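Local coordinates for protein 3'-5' exonuclease crn-4 (Caenorhabditis elegans, PDB 5DK5) that degrades RNA and DNA from the 3' end as a metal-dependent DEDDh exonuclease and takes part in apoptotic DNA degradation in the nematode, at residues Leu126-Gln131 with Lys244-Val249; Gly174-Tyr179 with Ala199-Arg204. All coordinates share one frame; numbering follows the deposited sequence.

Contact 1: Leu126-Gln131 with Lys244-Val249; sequences LWRIAQ and KIFERV. With IPA (isopropyl alcohol), chain M.
Arg128 and Phe246 mark the place where the backbones of two helical segments come nearest, their CA atoms 7.4 Å apart. The segment axes stay 10.9 Å from each other, and their N-to-C directions diverge by 64°, so long side chains have to fill the gap. Trp127 suits that task: its CG stands anti to the backbone N (chi1 157°), and the six-membered end of the indole reaches the opposite helix. There Trp127 CH2 meets Phe246 CB at 3.8 Å, the two side chains crossing at about a right angle, while Trp127 CZ2 lies 3.5 Å from the aliphatic Glu247 CG. A water in the indole plane accepts from Trp127 NE1 (2.9 Å) and donates to Glu247 O, which also receives a hydrogen bond from Arg225 NH1. The buried indole N-H is thereby satisfied through the water.

Helix 124-136 belongs to the RNase H-like exonuclease fold and packs through Ile129 on strand 20-28, the strand of the metal ligands Asp25 and Glu27; helix 239-249 meets it through Trp127 and Arg128. Next to the tryptophan in sequence, Arg128 sends its CD to 3.5 Å from Phe246 CD2, with the guanidinium and phenyl planes 33° apart. Its chain, extended through chi2, bends at chi3, leaving CD against the phenyl ring. Gln124 OE1 accepts from Arg128 NE, and O2 of an isopropanol, probably from the crystallisation liquor, accepts from Arg128 NH1 at 3.2 Å. That same O2 stands over one face of the Phe246 ring, toward its rim, and Phe301 meets the ring edge-to-face.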
loop_
_atom_site.group_PDB
_atom_site.type_symbol
_atom_site.label_atom_id
_atom_site.label_comp_id
_atom_site.label_asym_id
_atom_site.label_seq_id
_atom_site.Cartn_x
_atom_site.Cartn_y
_atom_site.Cartn_z
ATOM N N LEU B 126 -13.361 0.584 17.600
ATOM C CA LEU B 126 -12.591 0.778 18.825
ATOM C C LEU B 126 -11.799 -0.461 19.242
ATOM O O LEU B 126 -10.641 -0.349 19.645
ATOM C CB LEU B 126 -13.518 1.212 19.962
ATOM C CG LEU B 126 -14.148 2.603 19.805
ATOM C CD1 LEU B 126 -15.024 2.924 21.002
ATOM C CD2 LEU B 126 -13.093 3.692 19.622
ATOM N N TRP B 127 -12.404 -1.641 19.150
ATOM C CA TRP B 127 -11.701 -2.856 19.551
ATOM C C TRP B 127 -10.529 -3.175 18.620
ATOM O O TRP B 127 -9.460 -3.569 19.084
ATOM C CB TRP B 127 -12.648 -4.055 19.601
ATOM C CG TRP B 127 -11.925 -5.355 19.465
ATOM C CD1 TRP B 127 -11.153 -5.970 20.408
ATOM C CD2 TRP B 127 -11.894 -6.198 18.308
ATOM N NE1 TRP B 127 -10.646 -7.145 19.909
ATOM C CE2 TRP B 127 -11.087 -7.308 18.622
ATOM C CE3 TRP B 127 -12.472 -6.121 17.037
ATOM C CZ2 TRP B 127 -10.844 -8.334 17.713
ATOM C CZ3 TRP B 127 -12.229 -7.140 16.136
ATOM C CH2 TRP B 127 -11.423 -8.232 16.478
ATOM N N ARG B 128 -10.725 -3.009 17.313
ATOM C CA ARG B 128 -9.678 -3.333 16.338
ATOM C C ARG B 128 -8.925 -2.095 15.866
ATOM O O ARG B 128 -7.736 -1.938 16.147
ATOM C CB ARG B 128 -10.271 -4.063 15.127
ATOM C CG ARG B 128 -9.235 -4.412 14.053
ATOM C CD ARG B 128 -9.812 -5.324 12.973
ATOM N NE ARG B 128 -10.864 -4.665 12.205
ATOM C CZ ARG B 128 -10.650 -3.823 11.199
ATOM N NH1 ARG B 128 -9.414 -3.518 10.826
ATOM N NH2 ARG B 128 -11.679 -3.276 10.567
ATOM N N ILE B 129 -9.622 -1.222 15.144
ATOM C CA ILE B 129 -8.987 -0.088 14.478
ATOM C C ILE B 129 -8.285 0.837 15.466
ATOM O O ILE B 129 -7.108 1.155 15.292
ATOM C CB ILE B 129 -10.017 0.718 13.659
ATOM C CG1 ILE B 129 -10.543 -0.148 12.511
ATOM C CG2 ILE B 129 -9.400 2.022 13.129
ATOM C CD1 ILE B 129 -11.648 0.489 11.683
ATOM N N ALA B 130 -9.001 1.276 16.495
ATOM C CA ALA B 130 -8.406 2.166 17.480
ATOM C C ALA B 130 -7.236 1.472 18.163
ATOM O O ALA B 130 -6.128 1.997 18.186
ATOM C CB ALA B 130 -9.436 2.613 18.503
ATOM N N GLN B 131 -7.477 0.275 18.689
ATOM C CA GLN B 131 -6.454 -0.454 19.436
ATOM C C GLN B 131 -5.163 -0.635 18.631
ATOM O O GLN B 131 -4.063 -0.435 19.151
ATOM C CB GLN B 131 -6.989 -1.822 19.870
ATOM C CG GLN B 131 -6.561 -2.224 21.267
ATOM C CD GLN B 131 -6.902 -3.663 21.604
ATOM O OE1 GLN B 131 -6.172 -4.323 22.343
ATOM N NE2 GLN B 131 -8.017 -4.155 21.074
ATOM N N LYS B 244 -10.639 -13.826 14.254
ATOM C CA LYS B 244 -10.142 -14.728 15.286
ATOM C C LYS B 244 -8.668 -14.460 15.567
ATOM O O LYS B 244 -8.233 -14.492 16.717
ATOM C CB LYS B 244 -10.344 -16.186 14.871
ATOM C CG LYS B 244 -11.792 -16.559 14.589
ATOM C CD LYS B 244 -12.644 -16.501 15.847
ATOM C CE LYS B 244 -14.080 -16.907 15.564
ATOM N NZ LYS B 244 -14.945 -16.793 16.772
ATOM N N ILE B 245 -7.905 -14.198 14.508
ATOM C CA ILE B 245 -6.494 -13.851 14.641
ATOM C C ILE B 245 -6.330 -12.526 15.377
ATOM O O ILE B 245 -5.529 -12.420 16.304
ATOM C CB ILE B 245 -5.802 -13.749 13.261
ATOM C CG1 ILE B 245 -5.721 -15.124 12.590
ATOM C CG2 ILE B 245 -4.412 -13.130 13.392
ATOM C CD1 ILE B 245 -4.777 -16.112 13.262
ATOM N N PHE B 246 -7.081 -11.518 14.941
ATOM C CA PHE B 246 -7.056 -10.199 15.569
ATOM C C PHE B 246 -7.307 -10.288 17.074
ATOM O O PHE B 246 -6.689 -9.569 17.858
ATOM C CB PHE B 246 -8.108 -9.282 14.935
ATOM C CG PHE B 246 -7.939 -9.079 13.452
ATOM C CD1 PHE B 246 -6.708 -9.245 12.843
ATOM C CD2 PHE B 246 -9.024 -8.717 12.667
ATOM C CE1 PHE B 246 -6.559 -9.054 11.482
ATOM C CE2 PHE B 246 -8.881 -8.525 11.307
ATOM C CZ PHE B 246 -7.647 -8.695 10.714
ATOM N N GLU B 247 -8.216 -11.175 17.464
ATOM C CA GLU B 247 -8.619 -11.305 18.863
ATOM C C GLU B 247 -7.464 -11.744 19.755
ATOM O O GLU B 247 -7.362 -11.317 20.906
ATOM C CB GLU B 247 -9.775 -12.302 18.993
ATOM C CG GLU B 247 -11.130 -11.751 18.566
ATOM C CD GLU B 247 -12.198 -12.825 18.447
ATOM O OE1 GLU B 247 -11.877 -14.017 18.642
ATOM O OE2 GLU B 247 -13.361 -12.475 18.159
ATOM N N ARG B 248 -6.597 -12.597 19.222
ATOM C CA ARG B 248 -5.475 -13.125 19.989
ATOM C C ARG B 248 -4.289 -12.166 19.962
ATOM O O ARG B 248 -3.577 -12.021 20.955
ATOM C CB ARG B 248 -5.058 -14.495 19.449
ATOM C CG ARG B 248 -6.204 -15.495 19.312
ATOM C CD ARG B 248 -7.055 -15.583 20.574
ATOM N NE ARG B 248 -8.032 -16.672 20.505
ATOM C CZ ARG B 248 -7.820 -17.917 20.931
ATOM N NH1 ARG B 248 -6.658 -18.266 21.470
ATOM N NH2 ARG B 248 -8.782 -18.824 20.816
ATOM N N VAL B 249 -4.083 -11.512 18.824
ATOM C CA VAL B 249 -2.965 -10.589 18.663
ATOM C C VAL B 249 -3.149 -9.338 19.516
ATOM O O VAL B 249 -2.252 -8.954 20.266
ATOM C CB VAL B 249 -2.791 -10.175 17.189
ATOM C CG1 VAL B 249 -1.726 -9.081 17.048
ATOM C CG2 VAL B 249 -2.426 -11.383 16.346
HETATM C C1 IPA M . -4.660 -4.513 11.813
HETATM C C2 IPA M . -5.605 -5.673 12.029
HETATM C C3 IPA M . -5.781 -5.906 13.513
HETATM O O2 IPA M . -6.851 -5.365 11.445
HETATM O O HOH W 1 -8.828 -8.933 21.331
#

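Contact 2: Gly174-Tyr179 with Ala199-Arg204; sequences GKMNEY and ATILQR
Asn177 ND2 is hydrogen-bonded to Asn197 OD1, one helical turn before Ile201, which Asn177 also touches. The amide therefore joins helix 172-179 to helix 191-207 by a polar link, and its other end, OD1, turns to the aliphatic part of Ile201. Asn177 OD1 lies 3.3 Å from Ile201 CG1 and 3.5 Å from Ile201 CD1, the two side chains crossing at about a right angle. These are contacts of an oxygen with methylene and methyl carbons. With the CA atoms of Asn177 and Ile201 6.8 Å apart, the short side chain of an asparagine is long enough to reach the neighbouring helix.

The CB of Ile201 is directed toward the other segment, and its two branches divide between two partners. The longer branch, with CG1 anti to the carbonyl carbon (chi1 -69°), carries CD1 in beside Asn177 and to within 3.7 Å of Met176 CB. The shorter branch takes a different part of the same methionine, Ile201 CG2 lying 3.8 Å from Met176 SD. The Met176 chain bends at chi3 (-69°), about its CG-SD bond, and Met176 CE comes within 3.9 Å of Ile201 CD1. A flexible thioether can thus follow the outline of a branched side chain, while Met176 also rests on Phe155 of helix 151-161.

Helix 191-207 supplies the magnesium ligand Asp194 near its start, as expected for the last helix of a DEDDh core, and Asn177 lies about 9 Å from that aspartate between side chains. No hydrogen bond links the two segments themselves, so dispersion and close fit carry this buried interface, and directionality comes from the Asn177–Asn197 bond, just outside the paired segments.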
loop_
_atom_site.group_PDB
_atom_site.type_symbol
_atom_site.label_atom_id
_atom_site.label_comp_id
_atom_site.label_asym_id
_atom_site.label_seq_id
_atom_site.Cartn_x
_atom_site.Cartn_y
_atom_site.Cartn_z
ATOM N N GLY B 174 -26.689 -0.577 6.886
ATOM C CA GLY B 174 -27.659 -0.877 5.849
ATOM C C GLY B 174 -28.858 -1.639 6.378
ATOM O O GLY B 174 -29.995 -1.365 5.994
ATOM N N LYS B 175 -28.605 -2.604 7.258
ATOM C CA LYS B 175 -29.672 -3.393 7.864
ATOM C C LYS B 175 -30.548 -2.535 8.768
ATOM O O LYS B 175 -31.775 -2.609 8.713
ATOM C CB LYS B 175 -29.089 -4.559 8.663
ATOM C CG LYS B 175 -28.638 -5.730 7.809
ATOM C CD LYS B 175 -27.962 -6.800 8.650
ATOM C CE LYS B 175 -27.495 -7.964 7.795
ATOM N NZ LYS B 175 -26.836 -9.021 8.608
ATOM N N MET B 176 -29.907 -1.721 9.600
ATOM C CA MET B 176 -30.621 -0.873 10.544
ATOM C C MET B 176 -31.476 0.166 9.823
ATOM O O MET B 176 -32.598 0.446 10.239
ATOM C CB MET B 176 -29.632 -0.188 11.488
ATOM C CG MET B 176 -28.992 -1.145 12.479
ATOM S SD MET B 176 -27.933 -0.348 13.702
ATOM C CE MET B 176 -26.569 0.198 12.678
ATOM N N ASN B 177 -30.954 0.731 8.740
ATOM C CA ASN B 177 -31.717 1.691 7.951
ATOM C C ASN B 177 -32.908 1.033 7.260
ATOM O O ASN B 177 -33.961 1.651 7.098
ATOM C CB ASN B 177 -30.825 2.366 6.906
ATOM C CG ASN B 177 -30.125 3.609 7.437
ATOM O OD1 ASN B 177 -30.558 4.217 8.414
ATOM N ND2 ASN B 177 -29.039 3.997 6.778
ATOM N N GLU B 178 -32.740 -0.220 6.851
ATOM C CA GLU B 178 -33.805 -0.949 6.174
ATOM C C GLU B 178 -34.895 -1.362 7.159
ATOM O O GLU B 178 -36.075 -1.405 6.812
ATOM C CB GLU B 178 -33.246 -2.183 5.464
ATOM C CG GLU B 178 -34.269 -2.927 4.612
ATOM C CD GLU B 178 -33.663 -4.103 3.870
ATOM O OE1 GLU B 178 -32.471 -4.401 4.095
ATOM O OE2 GLU B 178 -34.379 -4.730 3.059
ATOM N N TYR B 179 -34.493 -1.662 8.390
ATOM C CA TYR B 179 -35.430 -2.110 9.414
ATOM C C TYR B 179 -36.395 -0.997 9.809
ATOM O O TYR B 179 -37.605 -1.212 9.888
ATOM C CB TYR B 179 -34.674 -2.606 10.647
ATOM C CG TYR B 179 -35.566 -3.189 11.719
ATOM C CD1 TYR B 179 -35.887 -4.539 11.722
ATOM C CD2 TYR B 179 -36.083 -2.391 12.730
ATOM C CE1 TYR B 179 -36.700 -5.078 12.701
ATOM C CE2 TYR B 179 -36.898 -2.921 13.714
ATOM C CZ TYR B 179 -37.203 -4.265 13.693
ATOM O OH TYR B 179 -38.013 -4.798 14.668
ATOM N N ALA B 199 -26.173 8.125 13.726
ATOM C CA ALA B 199 -26.826 9.089 14.604
ATOM C C ALA B 199 -28.338 9.084 14.399
ATOM O O ALA B 199 -29.101 9.095 15.363
ATOM C CB ALA B 199 -26.267 10.481 14.365
ATOM N N THR B 200 -28.763 9.067 13.140
ATOM C CA THR B 200 -30.185 9.056 12.817
ATOM C C THR B 200 -30.822 7.744 13.267
ATOM O O THR B 200 -31.940 7.732 13.781
ATOM C CB THR B 200 -30.420 9.251 11.310
ATOM O OG1 THR B 200 -29.763 10.449 10.876
ATOM C CG2 THR B 200 -31.906 9.354 10.999
ATOM N N ILE B 201 -30.104 6.644 13.068
ATOM C CA ILE B 201 -30.551 5.343 13.549
ATOM C C ILE B 201 -30.675 5.374 15.067
ATOM O O ILE B 201 -31.689 4.954 15.624
ATOM C CB ILE B 201 -29.582 4.219 13.127
ATOM C CG1 ILE B 201 -29.645 4.004 11.614
ATOM C CG2 ILE B 201 -29.920 2.904 13.834
ATOM C CD1 ILE B 201 -28.454 3.254 11.053
ATOM N N LEU B 202 -29.633 5.875 15.725
ATOM C CA LEU B 202 -29.613 5.990 17.179
ATOM C C LEU B 202 -30.820 6.772 17.680
ATOM O O LEU B 202 -31.474 6.374 18.641
ATOM C CB LEU B 202 -28.317 6.666 17.638
ATOM C CG LEU B 202 -28.211 7.043 19.118
ATOM C CD1 LEU B 202 -28.258 5.809 20.000
ATOM C CD2 LEU B 202 -26.938 7.831 19.368
ATOM N N GLN B 203 -31.111 7.886 17.015
ATOM C CA GLN B 203 -32.235 8.737 17.385
ATOM C C GLN B 203 -33.558 7.999 17.226
ATOM O O GLN B 203 -34.367 7.945 18.151
ATOM C CB GLN B 203 -32.239 10.008 16.531
ATOM C CG GLN B 203 -33.310 11.018 16.909
ATOM C CD GLN B 203 -33.222 12.289 16.088
ATOM O OE1 GLN B 203 -33.109 12.245 14.863
ATOM N NE2 GLN B 203 -33.264 13.433 16.762
ATOM N N ARG B 204 -33.769 7.431 16.042
ATOM C CA ARG B 204 -34.998 6.702 15.746
ATOM C C ARG B 204 -35.196 5.538 16.708
ATOM O O ARG B 204 -36.324 5.222 17.085
ATOM C CB ARG B 204 -34.980 6.191 14.302
ATOM C CG ARG B 204 -36.153 5.287 13.927
ATOM C CD ARG B 204 -37.494 5.992 14.059
ATOM N NE ARG B 204 -37.666 7.035 13.051
ATOM C CZ ARG B 204 -38.134 6.830 11.823
ATOM N NH1 ARG B 204 -38.488 5.614 11.424
ATOM N NH2 ARG B 204 -38.249 7.850 10.985
#

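Overall arrangement
From the N terminus the chain lays down strand 20-28, bearing two magnesium ligands, and, after further strands and helices, enters helix 124-136, which opens the loop that contact 1 closes. Before returning to Lys244-Val249 it runs through helix 172-179 and helix 191-207, whose meeting in contact 2 closes a much shorter loop of 19 intervening residues. Contact 2 is thus nested within contact 1. The two lie on opposite sides of the chain's centre, their own centres about 26 Å apart, and do not touch. Contact 2 joins two helices of the nuclease core, whereas contact 1 ties helix 124-136 to helix 239-249, late in the chain, between zinc ligand Cys220 and the other three.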